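Local coordinates for uncharacterized SnoaL-like Protein (Agrobacterium tumefaciens str. C58, PDB 3DXO), which is of unknown function but, as a SnoaL-like protein of the NTF2 clan, may be an isomerase, at residues Q10-L13 against A14-E18; E18-N21 against E22-R25; Y38-P41 against L42-G45; M54-A57 against A58-F62. All coordinates share one frame; numbering follows the deposited sequence. Where two conformers were deposited one is given.

Contact 1: Q10-L13 against A14-E18; sequences QTYL and AAWNE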
loop_
_atom_site.group_PDB
_atom_site.type_symbol
_atom_site.label_atom_id
_atom_site.label_comp_id
_atom_site.label_asym_id
_atom_site.label_seq_id
_atom_site.Cartn_x
_atom_site.Cartn_y
_atom_site.Cartn_z
ATOM N N GLN B 10 -2.574 -15.102 4.421
ATOM C CA GLN B 10 -3.045 -16.456 4.083
ATOM C C GLN B 10 -4.527 -16.561 3.941
ATOM O O GLN B 10 -4.974 -17.217 3.039
ATOM C CB GLN B 10 -2.599 -17.476 5.116
ATOM C CG GLN B 10 -1.110 -17.720 5.081
ATOM C CD GLN B 10 -0.633 -18.455 6.278
ATOM O OE1 GLN B 10 -1.269 -18.432 7.320
ATOM N NE2 GLN B 10 0.504 -19.108 6.149
ATOM N N THR B 11 -5.278 -15.943 4.849
ATOM C CA THR B 11 -6.752 -15.932 4.808
ATOM C C THR B 11 -7.220 -15.213 3.548
ATOM O O THR B 11 -8.168 -15.644 2.885
ATOM C CB THR B 11 -7.339 -15.202 6.045
ATOM O OG1 THR B 11 -7.009 -15.928 7.230
ATOM C CG2 THR B 11 -8.838 -15.071 5.935
ATOM N N TYR B 12 -6.547 -14.113 3.222
ATOM C CA TYR B 12 -6.886 -13.356 2.026
ATOM C C TYR B 12 -6.680 -14.230 0.765
ATOM O O TYR B 12 -7.612 -14.395 -0.029
ATOM C CB TYR B 12 -6.067 -12.057 1.969
ATOM C CG TYR B 12 -6.218 -11.275 0.693
ATOM C CD1 TYR B 12 -5.423 -11.563 -0.395
ATOM C CD2 TYR B 12 -7.167 -10.265 0.564
ATOM C CE1 TYR B 12 -5.553 -10.877 -1.566
ATOM C CE2 TYR B 12 -7.310 -9.567 -0.614
ATOM C CZ TYR B 12 -6.487 -9.876 -1.674
ATOM O OH TYR B 12 -6.574 -9.201 -2.879
ATOM N N LEU B 13 -5.480 -14.802 0.607
ATOM C CA LEU B 13 -5.174 -15.617 -0.569
ATOM C C LEU B 13 -6.024 -16.893 -0.653
ATOM O O LEU B 13 -6.345 -17.355 -1.751
ATOM C CB LEU B 13 -3.676 -15.962 -0.619
ATOM C CG LEU B 13 -2.699 -14.808 -0.968
ATOM C CD1 LEU B 13 -1.215 -15.266 -0.899
ATOM C CD2 LEU B 13 -3.007 -14.184 -2.334
ATOM N N ALA B 14 -6.394 -17.450 0.498
ATOM C CA ALA B 14 -7.238 -18.657 0.560
ATOM C C ALA B 14 -8.571 -18.415 -0.161
ATOM O O ALA B 14 -9.081 -19.304 -0.872
ATOM C CB ALA B 14 -7.491 -19.054 1.976
ATOM N N ALA B 15 -9.120 -17.213 0.019
ATOM C CA ALA B 15 -10.351 -16.840 -0.627
ATOM C C ALA B 15 -10.118 -16.771 -2.123
ATOM O O ALA B 15 -10.943 -17.247 -2.857
ATOM C CB ALA B 15 -10.878 -15.512 -0.091
ATOM N N TRP B 16 -9.011 -16.188 -2.582
ATOM C CA TRP B 16 -8.767 -16.097 -4.031
ATOM C C TRP B 16 -8.470 -17.446 -4.673
ATOM O O TRP B 16 -8.683 -17.628 -5.850
ATOM C CB TRP B 16 -7.621 -15.132 -4.362
ATOM C CG TRP B 16 -8.026 -13.708 -4.324
ATOM C CD1 TRP B 16 -8.018 -12.890 -3.243
ATOM C CD2 TRP B 16 -8.526 -12.923 -5.419
ATOM N NE1 TRP B 16 -8.459 -11.636 -3.593
ATOM C CE2 TRP B 16 -8.780 -11.628 -4.920
ATOM C CE3 TRP B 16 -8.726 -13.173 -6.780
ATOM C CZ2 TRP B 16 -9.251 -10.598 -5.721
ATOM C CZ3 TRP B 16 -9.195 -12.155 -7.580
ATOM C CH2 TRP B 16 -9.465 -10.885 -7.052
ATOM N N ASN B 17 -7.954 -18.386 -3.907
ATOM C CA ASN B 17 -7.591 -19.695 -4.452
ATOM C C ASN B 17 -8.645 -20.754 -4.292
ATOM O O ASN B 17 -8.453 -21.891 -4.702
ATOM C CB ASN B 17 -6.311 -20.187 -3.784
ATOM C CG ASN B 17 -5.108 -19.462 -4.265
ATOM O OD1 ASN B 17 -4.913 -19.308 -5.474
ATOM N ND2 ASN B 17 -4.255 -19.038 -3.331
ATOM N N GLU B 18 -9.739 -20.397 -3.632
ATOM C CA GLU B 18 -10.833 -21.320 -3.421
ATOM C C GLU B 18 -11.555 -21.564 -4.751
ATOM O O GLU B 18 -12.064 -20.645 -5.434
ATOM C CB GLU B 18 -11.775 -20.818 -2.338
ATOM C CG GLU B 18 -13.035 -21.645 -2.199
ATOM C CD GLU B 18 -12.772 -23.126 -1.986
ATOM O OE1 GLU B 18 -11.872 -23.471 -1.235
ATOM O OE2 GLU B 18 -13.472 -23.959 -2.566
#

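Contact 2: E18-N21 against E22-R25; sequences EEDN and ERRR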
loop_
_atom_site.group_PDB
_atom_site.type_symbol
_atom_site.label_atom_id
_atom_site.label_comp_id
_atom_site.label_asym_id
_atom_site.label_seq_id
_atom_site.Cartn_x
_atom_site.Cartn_y
_atom_site.Cartn_z
ATOM N N GLU B 18 -9.739 -20.397 -3.632
ATOM C CA GLU B 18 -10.833 -21.320 -3.421
ATOM C C GLU B 18 -11.555 -21.564 -4.751
ATOM O O GLU B 18 -12.064 -20.645 -5.434
ATOM C CB GLU B 18 -11.775 -20.818 -2.338
ATOM C CG GLU B 18 -13.035 -21.645 -2.199
ATOM C CD GLU B 18 -12.772 -23.126 -1.986
ATOM O OE1 GLU B 18 -11.872 -23.471 -1.235
ATOM O OE2 GLU B 18 -13.472 -23.959 -2.566
ATOM N N GLU B 19 -11.576 -22.844 -5.078
ATOM C CA GLU B 19 -12.145 -23.394 -6.298
ATOM C C GLU B 19 -13.689 -23.310 -6.349
ATOM O O GLU B 19 -14.260 -22.970 -7.364
ATOM C CB GLU B 19 -11.618 -24.829 -6.383
ATOM C CG GLU B 19 -12.069 -25.642 -7.494
ATOM C CD GLU B 19 -13.370 -26.384 -7.215
ATOM O OE1 GLU B 19 -13.596 -26.915 -6.111
ATOM O OE2 GLU B 19 -14.162 -26.464 -8.174
ATOM N N ASP B 20 -14.352 -23.602 -5.238
ATOM C CA ASP B 20 -15.818 -23.620 -5.176
ATOM C C ASP B 20 -16.366 -22.241 -4.859
ATOM O O ASP B 20 -15.927 -21.601 -3.903
ATOM C CB ASP B 20 -16.262 -24.566 -4.108
ATOM C CG ASP B 20 -17.706 -24.860 -4.184
ATOM O OD1 ASP B 20 -18.131 -25.509 -5.150
ATOM O OD2 ASP B 20 -18.418 -24.511 -3.246
ATOM N N ASN B 21 -17.324 -21.774 -5.643
ATOM C CA ASN B 21 -17.908 -20.444 -5.449
ATOM C C ASN B 21 -18.638 -20.342 -4.084
ATOM O O ASN B 21 -18.541 -19.334 -3.389
ATOM C CB ASN B 21 -18.821 -20.049 -6.643
ATOM C CG ASN B 21 -18.031 -19.792 -7.979
ATOM O OD1 ASN B 21 -16.962 -19.150 -7.994
ATOM N ND2 ASN B 21 -18.594 -20.262 -9.102
ATOM N N GLU B 22 -19.361 -21.382 -3.699
ATOM C CA GLU B 22 -20.054 -21.370 -2.418
ATOM C C GLU B 22 -19.129 -21.294 -1.235
ATOM O O GLU B 22 -19.347 -20.502 -0.347
ATOM C CB GLU B 22 -20.832 -22.630 -2.260
ATOM C CG GLU B 22 -22.136 -22.582 -2.906
ATOM C CD GLU B 22 -23.211 -22.648 -1.866
ATOM O OE1 GLU B 22 -22.943 -23.287 -0.790
ATOM O OE2 GLU B 22 -24.324 -22.099 -2.134
ATOM N N ARG B 23 -18.111 -22.134 -1.203
ATOM C CA ARG B 23 -17.180 -22.082 -0.107
ATOM C C ARG B 23 -16.554 -20.709 0.001
ATOM O O ARG B 23 -16.340 -20.209 1.112
ATOM C CB ARG B 23 -16.111 -23.134 -0.260
ATOM C CG ARG B 23 -16.672 -24.512 -0.061
ATOM C CD ARG B 23 -15.578 -25.556 -0.081
ATOM N NE ARG B 23 -16.135 -26.894 0.157
ATOM C CZ ARG B 23 -15.424 -28.005 0.360
ATOM N NH1 ARG B 23 -14.096 -27.958 0.460
ATOM N NH2 ARG B 23 -16.048 -29.147 0.571
ATOM N N ARG B 24 -16.309 -20.081 -1.145
ATOM C CA ARG B 24 -15.731 -18.754 -1.164
ATOM C C ARG B 24 -16.653 -17.705 -0.561
ATOM O O ARG B 24 -16.173 -16.804 0.118
ATOM C CB ARG B 24 -15.414 -18.397 -2.563
ATOM C CG ARG B 24 -14.316 -17.358 -2.716
ATOM C CD ARG B 24 -14.045 -17.100 -4.214
ATOM N NE ARG B 24 -14.386 -18.341 -4.917
ATOM C CZ ARG B 24 -14.238 -18.568 -6.189
ATOM N NH1 ARG B 24 -13.714 -17.662 -6.897
ATOM N NH2 ARG B 24 -14.573 -19.714 -6.731
ATOM N N ARG B 25 -17.961 -17.792 -0.784
ATOM C CA ARG B 25 -18.856 -16.815 -0.144
ATOM C C ARG B 25 -18.710 -16.910 1.352
ATOM O O ARG B 25 -18.587 -15.913 2.052
ATOM C CB ARG B 25 -20.312 -17.015 -0.510
ATOM C CG ARG B 25 -20.570 -16.758 -1.928
ATOM C CD ARG B 25 -22.048 -16.852 -2.231
ATOM N NE ARG B 25 -22.165 -17.036 -3.666
ATOM C CZ ARG B 25 -22.487 -18.167 -4.291
ATOM N NH1 ARG B 25 -22.872 -19.288 -3.632
ATOM N NH2 ARG B 25 -22.491 -18.155 -5.627
#

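Contact 3: Y38-P41 against L42-G45; sequences YVDP and LMQG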
loop_
_atom_site.group_PDB
_atom_site.type_symbol
_atom_site.label_atom_id
_atom_site.label_comp_id
_atom_site.label_asym_id
_atom_site.label_seq_id
_atom_site.Cartn_x
_atom_site.Cartn_y
_atom_site.Cartn_z
ATOM N N TYR B 38 -12.697 -2.873 -2.203
ATOM C CA TYR B 38 -11.518 -3.381 -2.890
ATOM C C TYR B 38 -11.266 -2.581 -4.173
ATOM O O TYR B 38 -12.188 -2.207 -4.882
ATOM C CB TYR B 38 -11.723 -4.869 -3.236
ATOM C CG TYR B 38 -10.603 -5.507 -4.015
ATOM C CD1 TYR B 38 -10.455 -5.270 -5.378
ATOM C CD2 TYR B 38 -9.710 -6.355 -3.405
ATOM C CE1 TYR B 38 -9.423 -5.850 -6.114
ATOM C CE2 TYR B 38 -8.686 -6.946 -4.119
ATOM C CZ TYR B 38 -8.542 -6.689 -5.480
ATOM O OH TYR B 38 -7.511 -7.254 -6.210
ATOM N N VAL B 39 -10.006 -2.312 -4.461
ATOM C CA VAL B 39 -9.630 -1.695 -5.731
ATOM C C VAL B 39 -8.194 -2.063 -6.089
ATOM O O VAL B 39 -7.291 -1.983 -5.242
ATOM C CB VAL B 39 -9.804 -0.130 -5.776
ATOM C CG1 VAL B 39 -8.820 0.581 -4.851
ATOM C CG2 VAL B 39 -9.623 0.361 -7.199
ATOM N N ASP B 40 -8.008 -2.496 -7.335
ATOM C CA ASP B 40 -6.667 -2.762 -7.893
ATOM C C ASP B 40 -6.632 -2.132 -9.301
ATOM O O ASP B 40 -7.590 -1.442 -9.697
ATOM C CB ASP B 40 -6.306 -4.270 -7.838
ATOM C CG ASP B 40 -7.079 -5.137 -8.851
ATOM O OD1 ASP B 40 -7.598 -4.643 -9.890
ATOM O OD2 ASP B 40 -7.147 -6.350 -8.596
ATOM N N PRO B 41 -5.557 -2.355 -10.075
ATOM C CA PRO B 41 -5.572 -1.644 -11.390
ATOM C C PRO B 41 -6.602 -2.137 -12.408
ATOM O O PRO B 41 -6.868 -1.439 -13.378
ATOM C CB PRO B 41 -4.155 -1.863 -11.947
ATOM C CG PRO B 41 -3.364 -2.526 -10.830
ATOM C CD PRO B 41 -4.340 -3.153 -9.872
ATOM N N LEU B 42 -7.167 -3.318 -12.199
ATOM C CA LEU B 42 -8.126 -3.908 -13.140
ATOM C C LEU B 42 -9.562 -4.034 -12.616
ATOM O O LEU B 42 -10.493 -4.251 -13.379
ATOM C CB LEU B 42 -7.666 -5.336 -13.443
ATOM C CG LEU B 42 -6.256 -5.540 -13.997
ATOM C CD1 LEU B 42 -5.868 -7.038 -14.111
ATOM C CD2 LEU B 42 -6.168 -4.799 -15.343
HETATM N N MSE B 43 -9.733 -3.886 -11.310
HETATM C CA MSE B 43 -10.981 -4.185 -10.646
HETATM C C MSE B 43 -11.342 -3.310 -9.464
HETATM O O MSE B 43 -10.486 -2.635 -8.865
HETATM C CB MSE B 43 -10.799 -5.547 -9.970
HETATM C CG MSE B 43 -11.096 -6.750 -10.739
HETATM SE SE MSE B 43 -10.503 -8.236 -9.674
HETATM C CE MSE B 43 -8.852 -8.402 -10.593
ATOM N N GLN B 44 -12.609 -3.427 -9.070
ATOM C CA GLN B 44 -13.090 -2.822 -7.851
ATOM C C GLN B 44 -14.333 -3.578 -7.375
ATOM O O GLN B 44 -14.974 -4.270 -8.151
ATOM C CB GLN B 44 -13.364 -1.323 -8.052
ATOM C CG GLN B 44 -14.543 -0.980 -8.949
ATOM C CD GLN B 44 -14.638 0.517 -9.231
ATOM O OE1 GLN B 44 -13.815 1.310 -8.764
ATOM N NE2 GLN B 44 -15.632 0.907 -10.012
ATOM N N GLY B 45 -14.643 -3.482 -6.089
ATOM C CA GLY B 45 -15.853 -4.103 -5.564
ATOM C C GLY B 45 -16.182 -3.555 -4.199
ATOM O O GLY B 45 -15.325 -2.932 -3.579
#

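Contact 4: M54-A57 against A58-F62; sequences MIEA and ARQKF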
loop_
_atom_site.group_PDB
_atom_site.type_symbol
_atom_site.label_atom_id
_atom_site.label_comp_id
_atom_site.label_asym_id
_atom_site.label_seq_id
_atom_site.Cartn_x
_atom_site.Cartn_y
_atom_site.Cartn_z
HETATM N N MSE B 54 -16.798 -10.434 -7.611
HETATM C CA MSE B 54 -15.577 -9.976 -8.274
HETATM C C MSE B 54 -14.530 -11.090 -8.403
HETATM O O MSE B 54 -14.023 -11.325 -9.489
HETATM C CB MSE B 54 -14.986 -8.809 -7.496
HETATM C CG MSE B 54 -13.910 -8.041 -8.186
HETATM SE SE MSE B 54 -13.069 -6.890 -6.898
HETATM C CE MSE B 54 -12.199 -8.206 -5.899
ATOM N N ILE B 55 -14.229 -11.774 -7.304
ATOM C CA ILE B 55 -13.237 -12.843 -7.324
ATOM C C ILE B 55 -13.657 -13.952 -8.279
ATOM O O ILE B 55 -12.866 -14.474 -9.026
ATOM C CB ILE B 55 -13.000 -13.440 -5.918
ATOM C CG1 ILE B 55 -12.392 -12.380 -4.983
ATOM C CG2 ILE B 55 -12.063 -14.679 -6.017
ATOM C CD1 ILE B 55 -12.411 -12.722 -3.509
ATOM N N GLU B 56 -14.924 -14.309 -8.260
ATOM C CA GLU B 56 -15.419 -15.318 -9.163
ATOM C C GLU B 56 -15.273 -14.903 -10.622
ATOM O O GLU B 56 -14.901 -15.738 -11.447
ATOM C CB GLU B 56 -16.869 -15.604 -8.897
ATOM C CG GLU B 56 -17.420 -16.647 -9.863
ATOM C CD GLU B 56 -18.808 -17.094 -9.488
ATOM O OE1 GLU B 56 -19.097 -17.189 -8.291
ATOM O OE2 GLU B 56 -19.621 -17.356 -10.365
ATOM N N ALA B 57 -15.599 -13.649 -10.951
ATOM C CA ALA B 57 -15.463 -13.151 -12.325
ATOM C C ALA B 57 -13.989 -13.206 -12.754
ATOM O O ALA B 57 -13.681 -13.628 -13.863
ATOM C CB ALA B 57 -16.026 -11.740 -12.457
ATOM N N ALA B 58 -13.093 -12.802 -11.856
ATOM C CA ALA B 58 -11.647 -12.800 -12.094
ATOM C C ALA B 58 -11.144 -14.198 -12.454
ATOM O O ALA B 58 -10.436 -14.407 -13.444
ATOM C CB ALA B 58 -10.922 -12.276 -10.853
ATOM N N ARG B 59 -11.548 -15.159 -11.645
ATOM C CA ARG B 59 -11.151 -16.537 -11.852
ATOM C C ARG B 59 -11.715 -17.145 -13.094
ATOM O O ARG B 59 -11.038 -17.952 -13.715
ATOM C CB ARG B 59 -11.508 -17.381 -10.646
ATOM C CG ARG B 59 -10.591 -17.062 -9.447
ATOM C CD ARG B 59 -11.073 -17.730 -8.220
ATOM N NE ARG B 59 -11.264 -19.159 -8.451
ATOM C CZ ARG B 59 -10.351 -20.105 -8.235
ATOM N NH1 ARG B 59 -9.174 -19.823 -7.709
ATOM N NH2 ARG B 59 -10.645 -21.361 -8.522
ATOM N N GLN B 60 -12.928 -16.766 -13.480
ATOM C CA GLN B 60 -13.486 -17.264 -14.734
ATOM C C GLN B 60 -12.662 -16.786 -15.920
ATOM O O GLN B 60 -12.565 -17.494 -16.913
ATOM C CB GLN B 60 -14.973 -16.941 -14.870
ATOM C CG GLN B 60 -15.754 -17.747 -13.821
ATOM C CD GLN B 60 -17.276 -17.660 -13.882
ATOM O OE1 GLN B 60 -17.867 -17.110 -14.809
ATOM N NE2 GLN B 60 -17.911 -18.235 -12.885
ATOM N N LYS B 61 -12.033 -15.619 -15.812
ATOM C CA LYS B 61 -11.160 -15.136 -16.882
ATOM C C LYS B 61 -9.749 -15.751 -16.836
ATOM O O LYS B 61 -9.042 -15.737 -17.834
ATOM C CB LYS B 61 -11.033 -13.634 -16.824
ATOM C CG LYS B 61 -12.354 -12.924 -17.034
ATOM C CD LYS B 61 -12.154 -11.404 -16.924
ATOM C CE LYS B 61 -13.446 -10.640 -17.040
ATOM N NZ LYS B 61 -13.200 -9.181 -17.048
ATOM N N PHE B 62 -9.340 -16.283 -15.693
ATOM C CA PHE B 62 -8.022 -16.906 -15.554
ATOM C C PHE B 62 -8.136 -18.284 -14.936
ATOM O O PHE B 62 -7.583 -18.514 -13.888
ATOM C CB PHE B 62 -7.117 -16.034 -14.674
ATOM C CG PHE B 62 -6.639 -14.764 -15.356
ATOM C CD1 PHE B 62 -7.463 -13.661 -15.463
ATOM C CD2 PHE B 62 -5.317 -14.677 -15.865
ATOM C CE1 PHE B 62 -6.978 -12.458 -16.083
ATOM C CE2 PHE B 62 -4.824 -13.510 -16.496
ATOM C CZ PHE B 62 -5.651 -12.404 -16.619
#

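Contact 1: Q10-L13 against A14-E18
Y12 and W16, one turn apart on helix 3-17, bring their rings together slantwise. The centroids of the Y12 ring and the five-membered ring of W16 are 4.7 Å apart, with the planes at 42°, which is neither a stack nor an edge-to-face pair. The touching is done by the front corner of the indole: W16 CD1 lies over one face of the phenol, toward its rim, and comes to 3.6 Å from Y12 CE1. Beside it, Y12 OH is 3.2 Å from W16 NE1.

Different first torsions allow this. Y12 has CG anti to the backbone N (chi1 173°), whereas W16 turns its own CG anti to the carbonyl carbon (chi1 -79°), and the two side chains run alongside each other. The same indole edge also meets the backbone, with W16 CD1 3.6 Å from Y12 O in the plane of the ring.

The backbone behind them is helical. A14 N donates to Q10 O at 2.9 Å, and N17 N reaches L13 O over the same 2.9 Å, whereas the bonds to the carbonyls of T11 and Y12 are weak. The N17 amide lies back along the helix, ND2 near L13 O at a poor angle, and ND2 donates instead to the carbonyl of F67.

Further out, F67 meets W16 edge-to-face, F82 meets Y12, and Y12 OH makes a weak hydrogen bond to a diethylene glycol molecule, probably from the crystallisation liquor. An N-terminal helix lying with its aromatic side against a curved sheet is characteristic of the NTF2-like fold.

Contact 2: E18-N21 against E22-R25
The backbone turns into helix 21-31 at D20, whose carbonyl accepts from R24 N at 3.2 Å, and the next residue continues the pattern, R25 N on N21 O at 3.1 Å. D20 itself has extended backbone angles, and its carboxylate folds back over the first turn. There OD2 takes R23 N at 3.1 Å, on its anti side and 18° out of the carboxylate plane, with an N-H...O angle of 159°. This is an N-cap: the side chain satisfies an amide that has no helical carbonyl before it.

The cap has a second shell. E18 bends at chi2 so that its OE2 accepts D20 N at 2.8 Å, fixing the capping residue from behind. That same oxygen rests on the aliphatic part of R23, 3.6 Å from R23 CB, while the R23 guanidinium continues past it. Such an N-cap is a common way to start a helix after a tight connection, here the short loop between helix 3-17 and helix 21-31 of this NTF2-like domain.

R24 points back toward the loop. With CG anti to the backbone N (chi1 -155°) and a bend at chi3, its guanidinium lies beneath the chain, one face toward the E18 carbonyl, the E18 O to R24 CZ distance being 3.1 Å. The angles are too poor for a hydrogen bond, although the carbonyl dipole would probably still attract the charge. On the outer side of the helix, R25 NH1 forms a long salt bridge with E22 OE2 at 3.5 Å.

Contact 3: Y38-P41 against L42-G45
Strands 36-39 and 44-46 form a beta hairpin at the margin of the sheet, and residues 38-45 hold its turn. Y38 and G45 are an antiparallel hydrogen-bonded pair: Y38 N donates to G45 O and G45 N to Y38 O, both at 3.0 Å. V39 and Q44 follow as a non-hydrogen-bonded pair, and D40 N closes the strands by donating to M43 O at 2.9 Å.

D40 fills the turn. Its CG stands between the backbone N and the carbonyl carbon (chi1 72°), which swings the carboxylate in under the loop. OD1 accepts L42 N at 2.7 Å, an Asx turn across P41, and takes a weak second bond from M43 N. Y38 OH donates to D40 OD2 at 2.6 Å, reaching it on the anti side, and OD2 itself lies near the plane of the phenol ring.

Selenomethionine M43 passes the ring at a slant, its SE 5.5 Å from the centroid of the Y38 ring and 54° off the ring normal, an oblique Met-aromatic contact. Its CB meets the ring edge at Y38 CE1. On the face carrying V39, F79 of the second subunit packs against V39.

With both oxygens engaged, the D40 carboxylate has little freedom to rotate, and through it one side chain ties the loop amides to the phenol of Y38.

Contact 4: M54-A57 against A58-F62
I55 and R59 meet one turn apart near the end of helix 47-61, the helix that runs beside helix 3-17 in this NTF2-like domain. R59 can be followed outward. Its CB sits 3.6 Å from I55 O, the same carbonyl that accepts R59 N at 3.0 Å, and CG lies close by, 3.5 Å from that oxygen. CD then brushes the branch methyl of isoleucine, at 3.9 Å from I55 CG2, as the two side chains pass at a slant.

A bend at chi3 (53°) turns the rest of the chain away from its own helix. NE comes near R24 NH1, a pair of like charges that would probably cost energy. CZ lies against the E18 carbonyl oxygen and NH2 against E19 CA, while NH1 donates to the carbonyl oxygen of W16. The arginine thus spans from this helix to the end of helix 3-17, where the W16 indole also packs against I55.

The backbone is regular here, with A58 N on M54 O at 2.9 Å and K61 N on A57 O at 3.2 Å. One turn apart, E56 and Q60 run together in the same direction, their carboxylate and amide planes 35° apart. E56 reaches its neighbour by keeping CG anti to the backbone N (chi1 179°), and the aliphatic part does some of the touching: E56 CG is 3.4 Å from Q60 NE2.

Overall arrangement
The four contacts follow one another along the chain. Contact 1 ends on E18, where contact 2 begins, their centres 10 Å apart, so helix 3-17 leads through a short loop into the cap of helix 21-31. Contact 3 is the hairpin of strands 36-39 and 44-46, and its second strand leads into helix 47-61, which carries contact 4. W16 is the meeting point: it touches Y38 and M43 of contact 3 and I55 of contact 4. Contacts 2 and 3 are farthest apart, about 20 Å between centres and 10 Å between nearest atoms. Together they show the NTF2-like layout, helices packed against one another and over a curved sheet.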